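Local coordinates for protein carbamate kinase (Aeropyrum pernix, PDB 2E9Y) that probably acts as a carbamate kinase, reversibly transferring a phosphoryl group between carbamoyl phosphate and ADP, at residues Ser259-Tyr264 with Gly268-Gly273; Pro277-Ala282 with Ala293-Leu298; Pro198-Pro203 with Glu208-Val213; Ser115-Asp120 with Ala212-Asp217; Pro135-Glu140 with Tyr149-Lys154. One frame throughout, in Å; residues are numbered along the deposited sequence. Where two conformers were deposited one is given.

The five contacts divide between the core of the amino acid kinase fold and its margins. Contact 1, centred 12 Å from contact 2, packs on helix 275-289, which carries one side of contact 2: F270 and L261 both touch V279. Contact 2 reaches contact 4 through a salt bridge from K278 NZ to D217 OD2, 2.8 Å long. Contacts 3 and 4, centred 9 Å apart, share A212 and V213, and their strands 112-119 and 197-201 are neighbours in one sheet, which contact 2 also reaches through strand 293-297. Contact 5 lies in a small separate sheet, its centre 21 Å from that of contact 3, where W151 approaches E211.

Contact 1. Residues Ser259-Tyr264 with Gly268-Gly273; sequences SELKKY and GHFPPG
Y264 and H269 meet through both backbone and rings where helix 258-266 ends. The backbone bond runs from H269 N to Y264 O (3.3 Å), fairly straight at 160°. The aromatic pair is T-shaped: the edge of Y264 faces the imidazole, with planes at 82°, and Y264 CD1 lies 3.7 Å from H269 CD2, displaced toward the imidazole rim. This helix end is a Schellman motif, with G268 as its C-prime residue. Glycine suits that place because its positive phi is costly for residues with a CB, and the turn it makes sends the chain back beside the last helical turns.

Apolar contacts extend the joint to F270. F270 is a long, flat side chain able to reach back to the helix: its CG stands anti to the carbonyl carbon (chi1 -47°), and CE2 comes 3.6 Å from Y264 CB. F270 CZ meets L261 CD2 more loosely, at 4.4 Å, while L261 O lies at the phenyl edge. Replacing H269 by an alanine would probably leave the Y264 edge without its aromatic face and the tyrosine ring freer to turn, although the backbone bond could remain. V241 and V279 also pack against F270.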
# COMPACT_ATOMS: atom_id res chain seq x y z
N SER A 259 19.53 21.84 23.54
CA SER A 259 20.73 22.62 23.28
C SER A 259 21.99 21.85 23.67
O SER A 259 23.02 21.95 23.01
CB SER A 259 20.69 23.95 24.05
OG SER A 259 20.68 23.72 25.45
N GLU A 260 21.89 21.07 24.74
CA GLU A 260 23.03 20.28 25.19
C GLU A 260 23.26 19.09 24.27
O GLU A 260 24.41 18.78 23.93
CB GLU A 260 22.81 19.81 26.62
CG GLU A 260 23.01 20.91 27.64
CD GLU A 260 24.44 21.43 27.65
OE1 GLU A 260 25.34 20.72 28.13
OE2 GLU A 260 24.66 22.56 27.16
N LEU A 261 22.19 18.42 23.86
CA LEU A 261 22.33 17.28 22.96
C LEU A 261 22.87 17.72 21.61
O LEU A 261 23.62 16.98 20.96
CB LEU A 261 20.99 16.56 22.77
CG LEU A 261 20.46 15.75 23.96
CD1 LEU A 261 19.23 14.98 23.52
CD2 LEU A 261 21.53 14.79 24.46
N LYS A 262 22.50 18.92 21.19
CA LYS A 262 22.95 19.46 19.91
C LYS A 262 24.47 19.59 19.88
O LYS A 262 25.09 19.42 18.83
CB LYS A 262 22.29 20.82 19.65
CG LYS A 262 22.25 21.22 18.20
CD LYS A 262 21.31 22.40 17.98
CE LYS A 262 20.99 22.58 16.50
NZ LYS A 262 19.97 23.64 16.27
N LYS A 263 25.06 19.90 21.03
CA LYS A 263 26.51 20.03 21.12
C LYS A 263 27.16 18.66 20.92
O LYS A 263 28.12 18.52 20.16
CB LYS A 263 26.93 20.59 22.48
CG LYS A 263 26.45 22.00 22.78
CD LYS A 263 26.92 22.42 24.16
CE LYS A 263 26.37 23.78 24.56
NZ LYS A 263 26.75 24.12 25.97
N TYR A 264 26.63 17.66 21.63
CA TYR A 264 27.16 16.31 21.54
C TYR A 264 27.01 15.79 20.11
O TYR A 264 27.90 15.11 19.59
CB TYR A 264 26.40 15.38 22.49
CG TYR A 264 26.75 15.58 23.95
CD1 TYR A 264 28.04 15.35 24.42
CD2 TYR A 264 25.78 16.00 24.87
CE1 TYR A 264 28.37 15.54 25.76
CE2 TYR A 264 26.10 16.19 26.22
CZ TYR A 264 27.40 15.96 26.65
OH TYR A 264 27.74 16.16 27.97
N GLY A 268 30.03 14.17 16.92
CA GLY A 268 30.03 12.78 16.52
C GLY A 268 29.79 11.76 17.62
O GLY A 268 30.18 10.60 17.49
N HIS A 269 29.16 12.19 18.70
CA HIS A 269 28.87 11.30 19.82
C HIS A 269 27.82 10.25 19.46
O HIS A 269 27.77 9.18 20.06
CB HIS A 269 28.36 12.11 21.02
CG HIS A 269 29.42 12.39 22.05
ND1 HIS A 269 29.73 11.50 23.05
CD2 HIS A 269 30.24 13.45 22.21
CE1 HIS A 269 30.70 12.00 23.79
NE2 HIS A 269 31.03 13.18 23.30
N PHE A 270 26.99 10.57 18.47
CA PHE A 270 25.92 9.67 18.05
C PHE A 270 26.09 9.17 16.62
O PHE A 270 25.94 9.94 15.67
CB PHE A 270 24.58 10.39 18.21
CG PHE A 270 24.43 11.09 19.53
CD1 PHE A 270 24.46 10.37 20.72
CD2 PHE A 270 24.29 12.47 19.59
CE1 PHE A 270 24.36 11.02 21.95
CE2 PHE A 270 24.18 13.13 20.81
CZ PHE A 270 24.21 12.40 21.99
N PRO A 271 26.38 7.87 16.46
CA PRO A 271 26.58 7.24 15.15
C PRO A 271 25.55 7.67 14.11
O PRO A 271 24.35 7.52 14.31
CB PRO A 271 26.48 5.75 15.48
CG PRO A 271 27.08 5.68 16.85
CD PRO A 271 26.43 6.87 17.53
N PRO A 272 26.03 8.21 12.97
CA PRO A 272 25.15 8.66 11.89
C PRO A 272 24.21 7.56 11.40
O PRO A 272 23.17 7.83 10.80
CB PRO A 272 26.13 9.10 10.81
CG PRO A 272 27.31 9.57 11.60
CD PRO A 272 27.44 8.49 12.65
N GLY A 273 24.58 6.31 11.65
CA GLY A 273 23.77 5.20 11.20
C GLY A 273 22.74 4.66 12.18
O GLY A 273 22.07 3.68 11.88

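Contact 2. Residues Pro277-Ala282 with Ala293-Leu298; sequences PKVEAA and AVIGSL
K278 and A282 on the helix, with V279 at the margin, face A293 and I295 on a strand that runs nearly antiparallel to it: the axes of helix 277-282 and strand 293-297 come within 8.8 Å, with their directions 157° apart. The gap narrows toward one end, since the CA atoms of K278 and I295 are 7.6 Å apart but those of A282 and A293 only 5.4 Å. No hydrogen bond crosses; the backbones are held to their own helix and sheet, and side chains fill the space between. This is the helix-on-sheet layering of the alpha/beta amino acid kinase fold, here helix 275-289 against a strand paired with strands 231-236 and 311-314.

I295 bridges the wider end. With CG1 anti to the carbonyl carbon (chi1 -62°) and an extended chi2, its CD1 is carried out to the helix, where it lies 3.5 Å from K278 O and 3.9 Å from A282 CB. V279 CG2 is a more distant neighbour of the same methyl, at 4.5 Å. At the narrow end two alanines suit the close backbones: A282 CB and A293 CB meet methyl to methyl at 4.0 Å, and A293 CB also sits 3.8 Å from A282 O. K278 lends its CB to the apolar layer, then leads its chain away so that NZ can form a salt bridge with D217.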
# COMPACT_ATOMS: atom_id res chain seq x y z
N PRO A 277 20.46 10.30 13.86
CA PRO A 277 19.22 10.83 13.28
C PRO A 277 18.10 10.97 14.31
O PRO A 277 17.28 11.88 14.22
CB PRO A 277 18.89 9.81 12.20
CG PRO A 277 20.25 9.37 11.75
CD PRO A 277 20.97 9.17 13.06
N LYS A 278 18.06 10.06 15.27
CA LYS A 278 17.03 10.09 16.30
C LYS A 278 17.21 11.31 17.21
O LYS A 278 16.24 11.97 17.58
CB LYS A 278 17.06 8.79 17.12
CG LYS A 278 16.61 7.57 16.31
CD LYS A 278 16.82 6.27 17.07
CE LYS A 278 16.18 5.10 16.33
NZ LYS A 278 16.58 5.05 14.90
N VAL A 279 18.46 11.60 17.56
CA VAL A 279 18.74 12.76 18.40
C VAL A 279 18.42 14.02 17.61
O VAL A 279 17.82 14.96 18.13
CB VAL A 279 20.22 12.78 18.86
CG1 VAL A 279 20.59 14.16 19.43
CG2 VAL A 279 20.44 11.71 19.91
N GLU A 280 18.80 14.04 16.33
CA GLU A 280 18.54 15.20 15.48
C GLU A 280 17.03 15.44 15.40
O GLU A 280 16.57 16.57 15.50
CB GLU A 280 19.10 14.97 14.08
CG GLU A 280 19.08 16.22 13.21
CD GLU A 280 19.40 15.94 11.75
OE1 GLU A 280 20.33 15.14 11.49
OE2 GLU A 280 18.74 16.52 10.87
N ALA A 281 16.28 14.36 15.20
CA ALA A 281 14.83 14.42 15.09
C ALA A 281 14.20 14.97 16.37
O ALA A 281 13.33 15.84 16.33
CB ALA A 281 14.27 13.02 14.80
N ALA A 282 14.64 14.45 17.51
CA ALA A 282 14.12 14.89 18.80
C ALA A 282 14.38 16.38 19.01
O ALA A 282 13.49 17.13 19.41
CB ALA A 282 14.75 14.08 19.93
N ALA A 293 10.30 15.80 23.62
CA ALA A 293 10.37 14.65 22.74
C ALA A 293 11.06 13.60 23.59
O ALA A 293 11.84 13.94 24.48
CB ALA A 293 11.20 14.96 21.51
N VAL A 294 10.77 12.33 23.36
CA VAL A 294 11.41 11.29 24.16
C VAL A 294 11.91 10.13 23.29
O VAL A 294 11.26 9.74 22.32
CB VAL A 294 10.45 10.77 25.25
CG1 VAL A 294 9.19 10.19 24.61
CG2 VAL A 294 11.15 9.74 26.12
N ILE A 295 13.08 9.62 23.64
CA ILE A 295 13.68 8.50 22.93
C ILE A 295 13.86 7.37 23.93
O ILE A 295 14.54 7.53 24.95
CB ILE A 295 15.06 8.88 22.34
CG1 ILE A 295 14.89 10.01 21.32
CG2 ILE A 295 15.71 7.66 21.69
CD1 ILE A 295 16.20 10.61 20.85
N GLY A 296 13.24 6.22 23.65
CA GLY A 296 13.36 5.11 24.57
C GLY A 296 13.21 3.74 23.93
O GLY A 296 13.21 3.60 22.71
N SER A 297 13.08 2.73 24.79
CA SER A 297 12.95 1.34 24.37
C SER A 297 11.50 0.95 24.05
O SER A 297 10.57 1.39 24.73
CB SER A 297 13.48 0.43 25.49
OG SER A 297 13.34 -0.93 25.16
N LEU A 298 11.32 0.13 23.02
CA LEU A 298 9.99 -0.32 22.63
C LEU A 298 9.37 -1.06 23.81
O LEU A 298 8.19 -0.91 24.11
CB LEU A 298 10.07 -1.27 21.42
CG LEU A 298 8.80 -2.05 21.05
CD1 LEU A 298 7.68 -1.09 20.68
CD2 LEU A 298 9.11 -2.98 19.88

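Contact 3. Residues Pro198-Pro203 with Glu208-Val213; sequences PVVERP and EPVEAV
P198, V199 and V200 pair with E208, P209 and V210 in a beta hairpin, strands 197-201 and 207-209, at the margin of the main sheet. Its tight part is the backbone ladder. V200 and E208 form an antiparallel hydrogen-bonded pair, V200 N to E208 O and E208 N to V200 O, both 2.9 Å. V199 and P209 are the adjoining non-hydrogen-bonded pair, a position that suits proline because no N-H is needed there. V210 N then bonds to P198 O at 3.0 Å.

Compact apolar groups pack beside the ladder: V200 CG2 touches V210 CG1 at 3.6 Å, their side chains crossing at about a right angle, and P198 CB lies 3.7 Å from V210 CG2. On the other face, with V199, P209 packs on H95 of the second subunit.

The more exposed side is ionic. R202, bent at chi2 (-62°), folds its guanidinium over V200 CG2, which lies against the centre of one face. The extended E208 chain brings its carboxylate to the guanidinium edge, the two planes 56° apart. They form a salt bridge of two hydrogen bonds: a weak one from R202 NE to E208 OE1, and another from R202 NH2, which meets E208 OE2 at 3.0 Å from above the carboxylate plane.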
# COMPACT_ATOMS: atom_id res chain seq x y z
N PRO A 198 9.32 9.80 -1.37
CA PRO A 198 9.85 11.09 -1.74
C PRO A 198 9.35 11.58 -3.08
O PRO A 198 9.39 10.90 -4.09
CB PRO A 198 11.36 10.99 -1.88
CG PRO A 198 11.78 9.63 -1.37
CD PRO A 198 10.40 8.82 -1.39
N VAL A 199 8.90 12.82 -3.03
CA VAL A 199 8.60 13.51 -4.25
C VAL A 199 9.23 14.89 -4.22
O VAL A 199 9.61 15.42 -3.17
CB VAL A 199 7.08 13.65 -4.31
CG1 VAL A 199 6.45 12.26 -4.35
CG2 VAL A 199 6.58 14.37 -3.07
N VAL A 200 9.42 15.45 -5.43
CA VAL A 200 9.93 16.82 -5.55
C VAL A 200 8.95 17.67 -6.34
O VAL A 200 8.19 17.18 -7.16
CB VAL A 200 11.29 16.78 -6.27
CG1 VAL A 200 12.32 16.03 -5.43
CG2 VAL A 200 11.14 16.10 -7.62
N GLU A 201 8.93 18.99 -6.03
CA GLU A 201 8.08 19.85 -6.84
C GLU A 201 8.79 20.26 -8.13
O GLU A 201 9.91 20.78 -8.12
CB GLU A 201 7.74 21.09 -6.02
CG GLU A 201 7.70 20.80 -4.52
CD GLU A 201 7.98 22.07 -3.75
OE1 GLU A 201 7.05 22.84 -3.54
OE2 GLU A 201 9.13 22.29 -3.38
N ARG A 202 8.13 19.94 -9.25
CA ARG A 202 8.64 20.36 -10.53
C ARG A 202 7.98 21.67 -10.93
O ARG A 202 7.02 22.12 -10.33
CB ARG A 202 8.30 19.29 -11.56
CG ARG A 202 8.95 17.94 -11.26
CD ARG A 202 10.49 17.96 -11.24
NE ARG A 202 10.98 16.57 -11.23
CZ ARG A 202 12.29 16.32 -10.99
NH1 ARG A 202 13.13 17.32 -10.76
NH2 ARG A 202 12.71 15.06 -10.97
N PRO A 203 8.50 22.34 -11.97
CA PRO A 203 7.89 23.62 -12.37
C PRO A 203 6.43 23.44 -12.76
O PRO A 203 6.08 22.54 -13.52
CB PRO A 203 8.76 24.05 -13.54
CG PRO A 203 9.14 22.75 -14.17
CD PRO A 203 9.51 21.91 -12.96
N GLU A 208 6.61 15.05 -8.43
CA GLU A 208 7.16 13.90 -9.13
C GLU A 208 7.92 13.01 -8.17
O GLU A 208 8.80 13.47 -7.45
CB GLU A 208 8.10 14.37 -10.24
CG GLU A 208 8.63 13.25 -11.12
CD GLU A 208 9.64 13.76 -12.14
OE1 GLU A 208 9.31 14.73 -12.86
OE2 GLU A 208 10.75 13.19 -12.22
N PRO A 209 7.59 11.71 -8.14
CA PRO A 209 8.28 10.78 -7.28
C PRO A 209 9.74 10.67 -7.68
O PRO A 209 10.10 10.76 -8.85
CB PRO A 209 7.60 9.41 -7.40
CG PRO A 209 6.42 9.56 -8.35
CD PRO A 209 6.74 10.96 -9.05
N VAL A 210 10.65 10.48 -6.73
CA VAL A 210 12.07 10.32 -7.05
C VAL A 210 12.64 9.10 -6.35
O VAL A 210 12.12 8.66 -5.32
CB VAL A 210 12.89 11.57 -6.64
CG1 VAL A 210 12.48 12.76 -7.47
CG2 VAL A 210 12.71 11.86 -5.16
N GLU A 211 13.70 8.53 -6.91
CA GLU A 211 14.32 7.36 -6.29
C GLU A 211 15.27 7.83 -5.21
O GLU A 211 16.39 8.27 -5.49
CB GLU A 211 15.05 6.51 -7.32
CG GLU A 211 14.13 5.62 -8.13
CD GLU A 211 14.87 4.54 -8.88
OE1 GLU A 211 15.63 4.88 -9.82
OE2 GLU A 211 14.72 3.35 -8.53
N ALA A 212 14.80 7.76 -3.97
CA ALA A 212 15.58 8.17 -2.82
C ALA A 212 14.88 7.64 -1.59
O ALA A 212 13.75 7.14 -1.69
CB ALA A 212 15.65 9.70 -2.76
N VAL A 213 15.54 7.72 -0.45
CA VAL A 213 14.92 7.28 0.79
C VAL A 213 14.95 8.47 1.74
O VAL A 213 15.77 9.38 1.59
CB VAL A 213 15.67 6.08 1.42
CG1 VAL A 213 15.56 4.88 0.51
CG2 VAL A 213 17.12 6.44 1.68

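Contact 4. Residues Ser115-Asp120 with Ala212-Asp217; sequences SRVLVD and AVVDKD
V117 and V119 meet V214 in a small, buried, wholly apolar contact between a core strand and the loop leading into helix 216-226. V117 and V119 alternate with L118 along the strand, so both valines turn toward V214 while L118 turns away. The nearer touch is V119 CG1 to V214 CG2, 3.9 Å, with the two side chains sliding past one another in opposite directions. V117 CG1 stands farther off, 4.4 Å from V214 CG1. The V214 torsion (chi1 175°) sets CG1 anti to its backbone N and CG2 anti to its carbonyl carbon, which gives each strand valine its own methyl. Valine suits both sides: it is at home on the extended backbone that V214, though in a loop, shares with the strand, and its paired methyls pack at short range without a long chain.

Just past V214 the chain enters its helix. D215 is the N-cap, OD1 accepting a weak bond from D217 N (2.8 Å), and D217 OD2 forms a salt bridge with K278. Around the valines, P170 of strand 170-173 packs on both V117 and V214, and P198 of strand 197-201 on V214. Helix 275-289 packs P277 on D215 and A281 on D217.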
# COMPACT_ATOMS: atom_id res chain seq x y z
N SER A 115 1.77 7.45 2.21
CA SER A 115 2.31 8.76 2.58
C SER A 115 3.50 9.19 1.70
O SER A 115 4.45 8.44 1.50
CB SER A 115 2.73 8.68 4.03
OG SER A 115 1.60 8.29 4.80
N ARG A 116 3.40 10.42 1.15
CA ARG A 116 4.53 10.98 0.40
C ARG A 116 5.20 12.10 1.20
O ARG A 116 4.56 12.79 1.98
CB ARG A 116 4.00 11.59 -0.90
CG ARG A 116 3.48 10.57 -1.92
CD ARG A 116 2.58 11.23 -2.96
NE ARG A 116 1.44 11.84 -2.28
CZ ARG A 116 0.56 12.59 -2.98
NH1 ARG A 116 0.69 12.80 -4.28
NH2 ARG A 116 -0.48 13.14 -2.32
N VAL A 117 6.50 12.28 1.00
CA VAL A 117 7.24 13.32 1.71
C VAL A 117 7.95 14.20 0.70
O VAL A 117 8.62 13.70 -0.20
CB VAL A 117 8.28 12.70 2.68
CG1 VAL A 117 9.10 13.80 3.33
CG2 VAL A 117 7.57 11.89 3.74
N LEU A 118 7.78 15.51 0.84
CA LEU A 118 8.42 16.47 -0.07
C LEU A 118 9.88 16.68 0.32
O LEU A 118 10.20 16.90 1.48
CB LEU A 118 7.68 17.82 -0.02
CG LEU A 118 8.18 18.93 -0.96
CD1 LEU A 118 7.87 18.54 -2.40
CD2 LEU A 118 7.51 20.25 -0.62
N VAL A 119 10.78 16.60 -0.66
CA VAL A 119 12.20 16.83 -0.41
C VAL A 119 12.66 17.90 -1.39
O VAL A 119 11.96 18.20 -2.36
CB VAL A 119 13.04 15.53 -0.59
CG1 VAL A 119 12.57 14.48 0.41
CG2 VAL A 119 12.92 15.00 -2.02
N ASP A 120 13.83 18.49 -1.14
CA ASP A 120 14.35 19.55 -2.01
C ASP A 120 15.38 19.02 -3.01
O ASP A 120 16.32 18.32 -2.64
CB ASP A 120 14.97 20.66 -1.16
CG ASP A 120 15.18 21.94 -1.95
OD1 ASP A 120 15.89 21.91 -2.98
OD2 ASP A 120 14.63 22.99 -1.54
N ALA A 212 14.80 7.76 -3.97
CA ALA A 212 15.58 8.17 -2.82
C ALA A 212 14.88 7.64 -1.59
O ALA A 212 13.75 7.14 -1.69
CB ALA A 212 15.65 9.70 -2.76
N VAL A 213 15.54 7.72 -0.45
CA VAL A 213 14.92 7.28 0.79
C VAL A 213 14.95 8.47 1.74
O VAL A 213 15.77 9.38 1.59
CB VAL A 213 15.67 6.08 1.42
CG1 VAL A 213 15.56 4.88 0.51
CG2 VAL A 213 17.12 6.44 1.68
N VAL A 214 14.04 8.48 2.70
CA VAL A 214 13.98 9.56 3.68
C VAL A 214 14.07 8.93 5.06
O VAL A 214 13.41 7.93 5.32
CB VAL A 214 12.66 10.35 3.54
CG1 VAL A 214 12.55 11.40 4.64
CG2 VAL A 214 12.60 11.00 2.16
N ASP A 215 14.91 9.50 5.92
CA ASP A 215 15.07 8.97 7.28
C ASP A 215 13.72 8.99 7.98
O ASP A 215 13.06 10.03 8.07
CB ASP A 215 16.07 9.84 8.06
CG ASP A 215 16.38 9.27 9.42
OD1 ASP A 215 15.58 9.51 10.36
OD2 ASP A 215 17.41 8.58 9.56
N LYS A 216 13.30 7.83 8.50
CA LYS A 216 12.00 7.74 9.15
C LYS A 216 11.88 8.57 10.42
O LYS A 216 10.79 9.00 10.78
CB LYS A 216 11.67 6.27 9.45
CG LYS A 216 12.60 5.58 10.44
CD LYS A 216 12.08 5.71 11.86
CE LYS A 216 12.83 4.77 12.80
NZ LYS A 216 12.28 4.84 14.18
N ASP A 217 12.99 8.79 11.11
CA ASP A 217 12.94 9.57 12.34
C ASP A 217 12.83 11.06 12.03
O ASP A 217 12.02 11.77 12.64
CB ASP A 217 14.16 9.27 13.20
CG ASP A 217 14.15 7.84 13.72
OD1 ASP A 217 13.11 7.43 14.28
OD2 ASP A 217 15.16 7.12 13.56

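Contact 5. Residues Pro135-Glu140 with Tyr149-Lys154; sequences PIYGRE and YGWVFK
Y137 and F153 form a T-shaped aromatic pair, with the edge of F153 directed at one face of the tyrosine. The ring centroids are 5.4 Å apart and the planes stand at 74°. F153 CE2 makes the approach, 3.6 Å from Y137 CD1 and 3.8 Å from Y137 CG, so it sits over the CG-CD1 side of the ring. Both side chains have CG anti to the carbonyl carbon (chi1 -68° in Y137), which directs each ring toward the other.

The short, weakly bonded strand 136-137 and strand 152-155 both pair with strand 161-165 in a small antiparallel sheet, and helix 139-149 connects them. Its L145 packs on Y137, W151 and F153. Large rings suit this position because the CA atoms of Y137 and F153 are 8.9 Å apart, too far for small side chains to meet.

A second, smaller contact is made by W151: its CZ3 lies 3.6 Å from Y137 OH, which comes in at the indole edge. The indole also forms a cation-pi interaction with R163. The Y137 hydroxyl has a weak hydrogen bond to E67. A leucine in place of Y137 would probably leave the F153 edge without an aromatic face and E67 without this bond.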
# COMPACT_ATOMS: atom_id res chain seq x y z
N PRO A 135 20.66 -5.60 -3.85
CA PRO A 135 21.67 -6.66 -3.93
C PRO A 135 23.04 -6.17 -4.35
O PRO A 135 23.25 -4.99 -4.61
CB PRO A 135 21.08 -7.61 -4.95
CG PRO A 135 20.50 -6.65 -5.94
CD PRO A 135 19.81 -5.61 -5.06
N ILE A 136 23.97 -7.12 -4.42
CA ILE A 136 25.32 -6.83 -4.84
C ILE A 136 25.33 -6.90 -6.36
O ILE A 136 24.80 -7.85 -6.95
CB ILE A 136 26.30 -7.86 -4.26
CG1 ILE A 136 26.38 -7.67 -2.74
CG2 ILE A 136 27.67 -7.72 -4.92
CD1 ILE A 136 27.11 -8.77 -2.02
N TYR A 137 25.90 -5.89 -7.00
CA TYR A 137 25.98 -5.82 -8.45
C TYR A 137 27.39 -6.10 -8.92
O TYR A 137 28.36 -5.76 -8.23
CB TYR A 137 25.58 -4.44 -8.95
CG TYR A 137 24.13 -4.10 -8.75
CD1 TYR A 137 23.69 -3.48 -7.58
CD2 TYR A 137 23.18 -4.38 -9.74
CE1 TYR A 137 22.35 -3.14 -7.40
CE2 TYR A 137 21.84 -4.05 -9.57
CZ TYR A 137 21.43 -3.43 -8.39
OH TYR A 137 20.11 -3.08 -8.22
N GLY A 138 27.50 -6.73 -10.09
CA GLY A 138 28.80 -7.03 -10.65
C GLY A 138 29.32 -5.79 -11.35
O GLY A 138 28.55 -4.89 -11.69
N ARG A 139 30.63 -5.74 -11.58
CA ARG A 139 31.24 -4.58 -12.22
C ARG A 139 30.61 -4.22 -13.57
O ARG A 139 30.24 -3.07 -13.79
CB ARG A 139 32.74 -4.83 -12.41
CG ARG A 139 33.46 -3.69 -13.10
CD ARG A 139 34.93 -4.03 -13.30
NE ARG A 139 35.61 -3.02 -14.10
CZ ARG A 139 36.91 -3.04 -14.36
NH1 ARG A 139 37.68 -4.01 -13.89
NH2 ARG A 139 37.45 -2.07 -15.10
N GLU A 140 30.50 -5.20 -14.46
CA GLU A 140 29.94 -4.95 -15.78
C GLU A 140 28.50 -4.43 -15.73
O GLU A 140 28.16 -3.47 -16.41
CB GLU A 140 30.00 -6.22 -16.63
CG GLU A 140 31.42 -6.71 -16.87
CD GLU A 140 32.34 -5.61 -17.38
OE1 GLU A 140 32.01 -4.98 -18.41
OE2 GLU A 140 33.39 -5.37 -16.74
N TYR A 149 21.23 4.51 -16.85
CA TYR A 149 20.31 5.24 -15.99
C TYR A 149 20.98 6.27 -15.08
O TYR A 149 20.32 6.94 -14.29
CB TYR A 149 19.52 4.27 -15.11
CG TYR A 149 18.78 3.18 -15.84
CD1 TYR A 149 17.85 3.49 -16.84
CD2 TYR A 149 18.96 1.84 -15.51
CE1 TYR A 149 17.12 2.48 -17.48
CE2 TYR A 149 18.24 0.83 -16.14
CZ TYR A 149 17.32 1.16 -17.12
OH TYR A 149 16.60 0.16 -17.73
N GLY A 150 22.30 6.37 -15.17
CA GLY A 150 23.01 7.32 -14.33
C GLY A 150 23.03 6.91 -12.86
O GLY A 150 23.15 7.76 -11.98
N TRP A 151 22.90 5.61 -12.60
CA TRP A 151 22.92 5.11 -11.23
C TRP A 151 24.30 5.31 -10.63
O TRP A 151 25.30 5.36 -11.34
CB TRP A 151 22.57 3.62 -11.21
CG TRP A 151 21.11 3.33 -11.39
CD1 TRP A 151 20.17 4.16 -11.95
CD2 TRP A 151 20.43 2.12 -11.06
NE1 TRP A 151 18.95 3.53 -11.98
CE2 TRP A 151 19.08 2.27 -11.44
CE3 TRP A 151 20.84 0.91 -10.47
CZ2 TRP A 151 18.13 1.26 -11.25
CZ3 TRP A 151 19.89 -0.10 -10.29
CH2 TRP A 151 18.55 0.09 -10.68
N VAL A 152 24.35 5.43 -9.31
CA VAL A 152 25.60 5.62 -8.60
C VAL A 152 25.88 4.39 -7.73
O VAL A 152 24.98 3.87 -7.07
CB VAL A 152 25.56 6.87 -7.71
CG1 VAL A 152 26.87 7.03 -6.97
CG2 VAL A 152 25.27 8.09 -8.57
N PHE A 153 27.13 3.95 -7.72
CA PHE A 153 27.52 2.78 -6.95
C PHE A 153 28.69 3.03 -6.01
O PHE A 153 29.45 3.97 -6.17
CB PHE A 153 27.92 1.64 -7.90
CG PHE A 153 26.79 1.12 -8.73
CD1 PHE A 153 26.47 1.73 -9.94
CD2 PHE A 153 26.01 0.06 -8.29
CE1 PHE A 153 25.40 1.28 -10.71
CE2 PHE A 153 24.94 -0.39 -9.05
CZ PHE A 153 24.63 0.22 -10.26
N LYS A 154 28.80 2.16 -5.01
CA LYS A 154 29.90 2.20 -4.06
C LYS A 154 30.47 0.79 -4.03
O LYS A 154 29.72 -0.19 -4.02
CB LYS A 154 29.44 2.60 -2.66
CG LYS A 154 29.52 4.09 -2.39
CD LYS A 154 29.12 4.43 -0.96
CE LYS A 154 29.34 5.91 -0.67
NZ LYS A 154 28.71 6.78 -1.70